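Local coordinates for BIFUNCTIONAL PROTEIN Proline utilization A (PutA) (Corynebacterium freiburgense, PDB 5UX5), which catalyses both steps of proline oxidation to glutamate, joining an FAD-dependent proline dehydrogenase and an NAD-dependent aldehyde dehydrogenase in one chain, at residues A[158-163]-A[741-746]; A[749-754]-A[801-806]. All coordinates share one frame; numbering follows the deposited sequence.

Interaction 1: A[158-163]-A[741-746]; sequences GEAVLG and TDQLID
The loop Gly158 to Gly163 comes nearest the helical turns 741-746 at its end, where the CA atoms of Gly163 and Asp746 lie 4.7 Å apart; Leu162 faces Gln743 at a wider spacing. Gln743 makes the main contact. Its NE2 donates to Ala160 O at 3.0 Å, with a fairly straight N-H...O angle of 160°. The acceptor lies nearly in the amide plane, while NE2 sits tilted from the carbonyl plane of Ala160. NE2 also bonds Asp707 OD1, so two acceptors grip it and fix the amide's rotation. The Glu159 carboxylate stacks on this amide, the planes 13° apart, with Glu159 CD 3.7 Å from Gln743 CD. Glu159 is poorly ordered, so the stack is probably loosely held. The Leu162 side chain crosses that of Gln743 at about a right angle, its CD1 nearest NE2. Asp746 has CG anti to its backbone N (chi1 -171°), which brings the carboxylate against Gly163, with Asp746 OD1 3.4 Å from Gly163 CA. Gly163 is the N-cap residue of helix 164-178. Asp746 OD1 and OD2 accept the N-H groups of Gly165 and Glu166 in that helix's first turn, an interdomain contact joining aldehyde dehydrogenase part to proline dehydrogenase barrel.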
# COMPACT_ATOMS: atom_id res chain seq x y z
N GLY A 158 5.63 -24.54 -1.77
CA GLY A 158 6.63 -24.33 -0.74
C GLY A 158 6.59 -22.94 -0.15
O GLY A 158 5.57 -22.25 -0.21
N GLU A 159 7.72 -22.57 0.47
CA GLU A 159 7.89 -21.29 1.15
C GLU A 159 7.56 -20.13 0.22
O GLU A 159 7.82 -20.18 -0.99
CB GLU A 159 9.35 -21.17 1.65
CG GLU A 159 9.59 -20.49 3.02
CD GLU A 159 11.07 -20.59 3.47
OE1 GLU A 159 11.98 -20.72 2.63
OE2 GLU A 159 11.31 -20.53 4.70
N ALA A 160 7.01 -19.06 0.78
CA ALA A 160 6.66 -17.89 -0.03
C ALA A 160 7.89 -17.40 -0.78
O ALA A 160 8.99 -17.35 -0.23
CB ALA A 160 6.12 -16.76 0.85
N VAL A 161 7.70 -17.08 -2.06
CA VAL A 161 8.81 -16.68 -2.92
C VAL A 161 8.96 -15.17 -2.79
O VAL A 161 8.45 -14.39 -3.60
CB VAL A 161 8.62 -17.13 -4.36
CG1 VAL A 161 9.87 -16.82 -5.17
CG2 VAL A 161 8.31 -18.61 -4.41
N LEU A 162 9.70 -14.75 -1.76
CA LEU A 162 10.01 -13.35 -1.49
C LEU A 162 11.39 -12.92 -1.97
O LEU A 162 11.62 -11.71 -2.12
CB LEU A 162 9.87 -13.07 0.01
CG LEU A 162 8.45 -13.45 0.47
CD1 LEU A 162 8.21 -13.28 1.96
CD2 LEU A 162 7.42 -12.66 -0.30
N GLY A 163 12.30 -13.86 -2.24
CA GLY A 163 13.64 -13.50 -2.68
C GLY A 163 14.16 -14.41 -3.78
O GLY A 163 13.54 -15.41 -4.12
N THR A 741 13.33 -14.63 9.76
CA THR A 741 14.62 -13.99 9.51
C THR A 741 15.24 -14.48 8.21
O THR A 741 15.73 -13.67 7.41
CB THR A 741 15.57 -14.22 10.68
OG1 THR A 741 14.85 -14.11 11.92
CG2 THR A 741 16.68 -13.18 10.63
N ASP A 742 15.22 -15.79 7.97
CA ASP A 742 15.72 -16.30 6.70
C ASP A 742 15.03 -15.60 5.53
O ASP A 742 15.70 -15.12 4.60
CB ASP A 742 15.50 -17.81 6.59
CG ASP A 742 16.50 -18.63 7.36
OD1 ASP A 742 17.66 -18.19 7.62
OD2 ASP A 742 16.11 -19.78 7.68
N GLN A 743 13.69 -15.54 5.56
CA GLN A 743 12.94 -14.95 4.45
C GLN A 743 13.23 -13.46 4.30
O GLN A 743 13.34 -12.95 3.18
CB GLN A 743 11.44 -15.17 4.65
CG GLN A 743 11.01 -16.61 4.50
CD GLN A 743 10.67 -16.96 3.06
OE1 GLN A 743 11.56 -17.07 2.22
NE2 GLN A 743 9.38 -17.14 2.78
N LEU A 744 13.31 -12.72 5.42
CA LEU A 744 13.67 -11.31 5.36
C LEU A 744 15.02 -11.12 4.71
O LEU A 744 15.19 -10.23 3.86
CB LEU A 744 13.67 -10.70 6.76
CG LEU A 744 14.27 -9.29 6.86
CD1 LEU A 744 13.42 -8.32 6.05
CD2 LEU A 744 14.42 -8.82 8.31
N ILE A 745 15.99 -11.95 5.08
CA ILE A 745 17.31 -11.87 4.46
C ILE A 745 17.22 -12.11 2.96
O ILE A 745 17.74 -11.33 2.16
CB ILE A 745 18.28 -12.85 5.15
CG1 ILE A 745 18.60 -12.36 6.55
CG2 ILE A 745 19.55 -13.05 4.33
CD1 ILE A 745 19.41 -13.29 7.34
N ASP A 746 16.50 -13.17 2.55
CA ASP A 746 16.36 -13.48 1.13
C ASP A 746 15.70 -12.33 0.38
O ASP A 746 16.14 -11.93 -0.70
CB ASP A 746 15.57 -14.78 0.98
CG ASP A 746 15.56 -15.30 -0.46
OD1 ASP A 746 16.43 -14.87 -1.25
OD2 ASP A 746 14.72 -16.17 -0.80

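Interaction 2: A[749-754]-A[801-806]; sequences RTLRVG and WSPGIR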
# COMPACT_ATOMS: atom_id res chain seq x y z
N ARG A 749 18.29 -9.20 0.12
CA ARG A 749 19.31 -9.41 -0.91
C ARG A 749 18.72 -9.33 -2.32
O ARG A 749 19.47 -9.10 -3.27
CB ARG A 749 20.01 -10.75 -0.69
CG ARG A 749 20.71 -10.90 0.66
CD ARG A 749 21.80 -12.01 0.61
NE ARG A 749 22.56 -12.17 1.86
CZ ARG A 749 23.51 -11.33 2.31
NH1 ARG A 749 23.84 -10.22 1.64
NH2 ARG A 749 24.14 -11.60 3.45
N THR A 750 17.40 -9.52 -2.49
CA THR A 750 16.79 -9.51 -3.82
C THR A 750 16.43 -8.11 -4.35
O THR A 750 16.27 -7.95 -5.56
CB THR A 750 15.56 -10.43 -3.82
OG1 THR A 750 15.97 -11.77 -3.50
CG2 THR A 750 14.87 -10.49 -5.17
N LEU A 751 16.33 -7.09 -3.50
CA LEU A 751 16.03 -5.75 -4.00
C LEU A 751 17.04 -5.29 -5.05
O LEU A 751 18.26 -5.40 -4.85
CB LEU A 751 16.00 -4.76 -2.85
CG LEU A 751 14.82 -4.87 -1.91
CD1 LEU A 751 15.14 -4.13 -0.64
CD2 LEU A 751 13.58 -4.31 -2.60
N ARG A 752 16.53 -4.70 -6.14
CA ARG A 752 17.37 -4.18 -7.21
C ARG A 752 17.69 -2.71 -6.90
O ARG A 752 16.80 -1.86 -6.91
CB ARG A 752 16.67 -4.26 -8.57
CG ARG A 752 16.19 -5.63 -9.04
CD ARG A 752 17.20 -6.77 -8.97
NE ARG A 752 16.50 -8.04 -9.18
CZ ARG A 752 16.92 -9.22 -8.74
NH1 ARG A 752 18.06 -9.32 -8.04
NH2 ARG A 752 16.19 -10.31 -8.99
N VAL A 753 18.96 -2.42 -6.61
CA VAL A 753 19.40 -1.07 -6.29
C VAL A 753 19.80 -0.37 -7.58
O VAL A 753 20.54 -0.93 -8.40
CB VAL A 753 20.58 -1.11 -5.29
CG1 VAL A 753 21.01 0.29 -4.93
CG2 VAL A 753 20.20 -1.87 -4.05
N GLY A 754 19.32 0.85 -7.76
CA GLY A 754 19.61 1.64 -8.94
C GLY A 754 18.89 2.98 -8.86
O GLY A 754 18.18 3.26 -7.89
N TRP A 801 23.45 2.85 -2.51
CA TRP A 801 23.86 1.96 -1.42
C TRP A 801 22.92 0.76 -1.36
O TRP A 801 21.69 0.93 -1.35
CB TRP A 801 23.86 2.66 -0.06
CG TRP A 801 25.03 3.52 0.16
CD1 TRP A 801 25.23 4.76 -0.35
CD2 TRP A 801 26.20 3.20 0.94
NE1 TRP A 801 26.46 5.25 0.07
CE2 TRP A 801 27.07 4.30 0.86
CE3 TRP A 801 26.59 2.09 1.70
CZ2 TRP A 801 28.29 4.33 1.51
CZ3 TRP A 801 27.82 2.12 2.34
CH2 TRP A 801 28.65 3.23 2.24
N SER A 802 23.49 -0.44 -1.29
CA SER A 802 22.68 -1.63 -1.11
C SER A 802 22.16 -1.65 0.34
O SER A 802 22.75 -1.03 1.22
CB SER A 802 23.49 -2.90 -1.45
OG SER A 802 24.03 -3.58 -0.31
N PRO A 803 21.03 -2.32 0.60
CA PRO A 803 20.46 -2.28 1.95
C PRO A 803 21.25 -3.15 2.91
O PRO A 803 21.93 -4.09 2.50
CB PRO A 803 19.06 -2.86 1.76
CG PRO A 803 19.18 -3.76 0.53
CD PRO A 803 20.24 -3.14 -0.34
N GLY A 804 21.10 -2.86 4.21
CA GLY A 804 21.73 -3.65 5.24
C GLY A 804 20.77 -3.99 6.36
O GLY A 804 19.75 -3.36 6.52
N ILE A 805 21.12 -5.00 7.15
CA ILE A 805 20.32 -5.42 8.30
C ILE A 805 21.27 -5.72 9.47
O ILE A 805 22.10 -6.63 9.39
CB ILE A 805 19.45 -6.65 7.97
CG1 ILE A 805 18.49 -6.34 6.83
CG2 ILE A 805 18.73 -7.17 9.20
CD1 ILE A 805 17.76 -7.54 6.37
N ARG A 806 21.16 -4.92 10.55
CA ARG A 806 21.81 -5.19 11.83
C ARG A 806 20.98 -6.14 12.68
O ARG A 806 19.76 -5.98 12.79
CB ARG A 806 21.98 -3.93 12.65
CG ARG A 806 22.67 -2.86 11.99
CD ARG A 806 22.65 -1.68 12.89
NE ARG A 806 23.38 -0.64 12.21
CZ ARG A 806 24.43 -0.02 12.71
NH1 ARG A 806 24.84 -0.31 13.94
NH2 ARG A 806 25.04 0.90 11.98
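Val753 leans on the backbone of Trp801 and Ser802 and on the ring of Pro803. The two segments come closest there, with Val753 CA 6.2 Å from Ser802 CA, and together they bury a modest 179 Å². From CB, which points toward 801-806, the side chain forks into two methyls with different neighbours. CG1 is anti to the backbone N (chi1 -179°) and reaches the peptide of Trp801, 3.7 Å from its carbonyl O. CG2 takes the other branch. It lies 3.9 Å from Ser802 CA and equally far from Pro803 CD, so it rests where the chain passes into the proline ring. The Val753 and Pro803 side chains run past each other in opposite directions rather than meeting end to end. Leu751, two residues earlier, adds a second apolar touch farther along the ring. Its CD1 stands 4.2 Å from Pro803 CG.

Other parts of the fold extend this packing: Phe718 of helix 706-718 and Met763 each touch both Leu751 and Pro803, and Leu794 packs on Val753. The polar group of Ser802 is used elsewhere, since its OG bonds the backbone N of Glu792. The Trp801 side chain starts away from 749-754 and touches Leu778 and Thr779 of helix 772-779. The segment after helix 740-750 is therefore joined to the lead-in of strand 804-807 without polar pairing between the two. The fit of methyls against proline ring and main chain, not directional bonds, holds this contact.

Both interactions draw on helix 740-750 of the aldehyde dehydrogenase part or its continuation. Interaction 1 uses its first half to meet the proline dehydrogenase barrel; interaction 2 is made by the chain just after the helix ends. Their centres lie 15 Å apart. They touch directly where Leu744 CG is 3.9 Å from Ile805 CD1. Thr750 OG1 also bonds the backbone N of Asp164, next to Gly163 of interaction 1, and Arg752 forms a salt bridge with Asp164, so segment 749-754 belongs to the domain interface too. The Trp801 side chain is about 14 Å from the bound NAD, too far for direct contact.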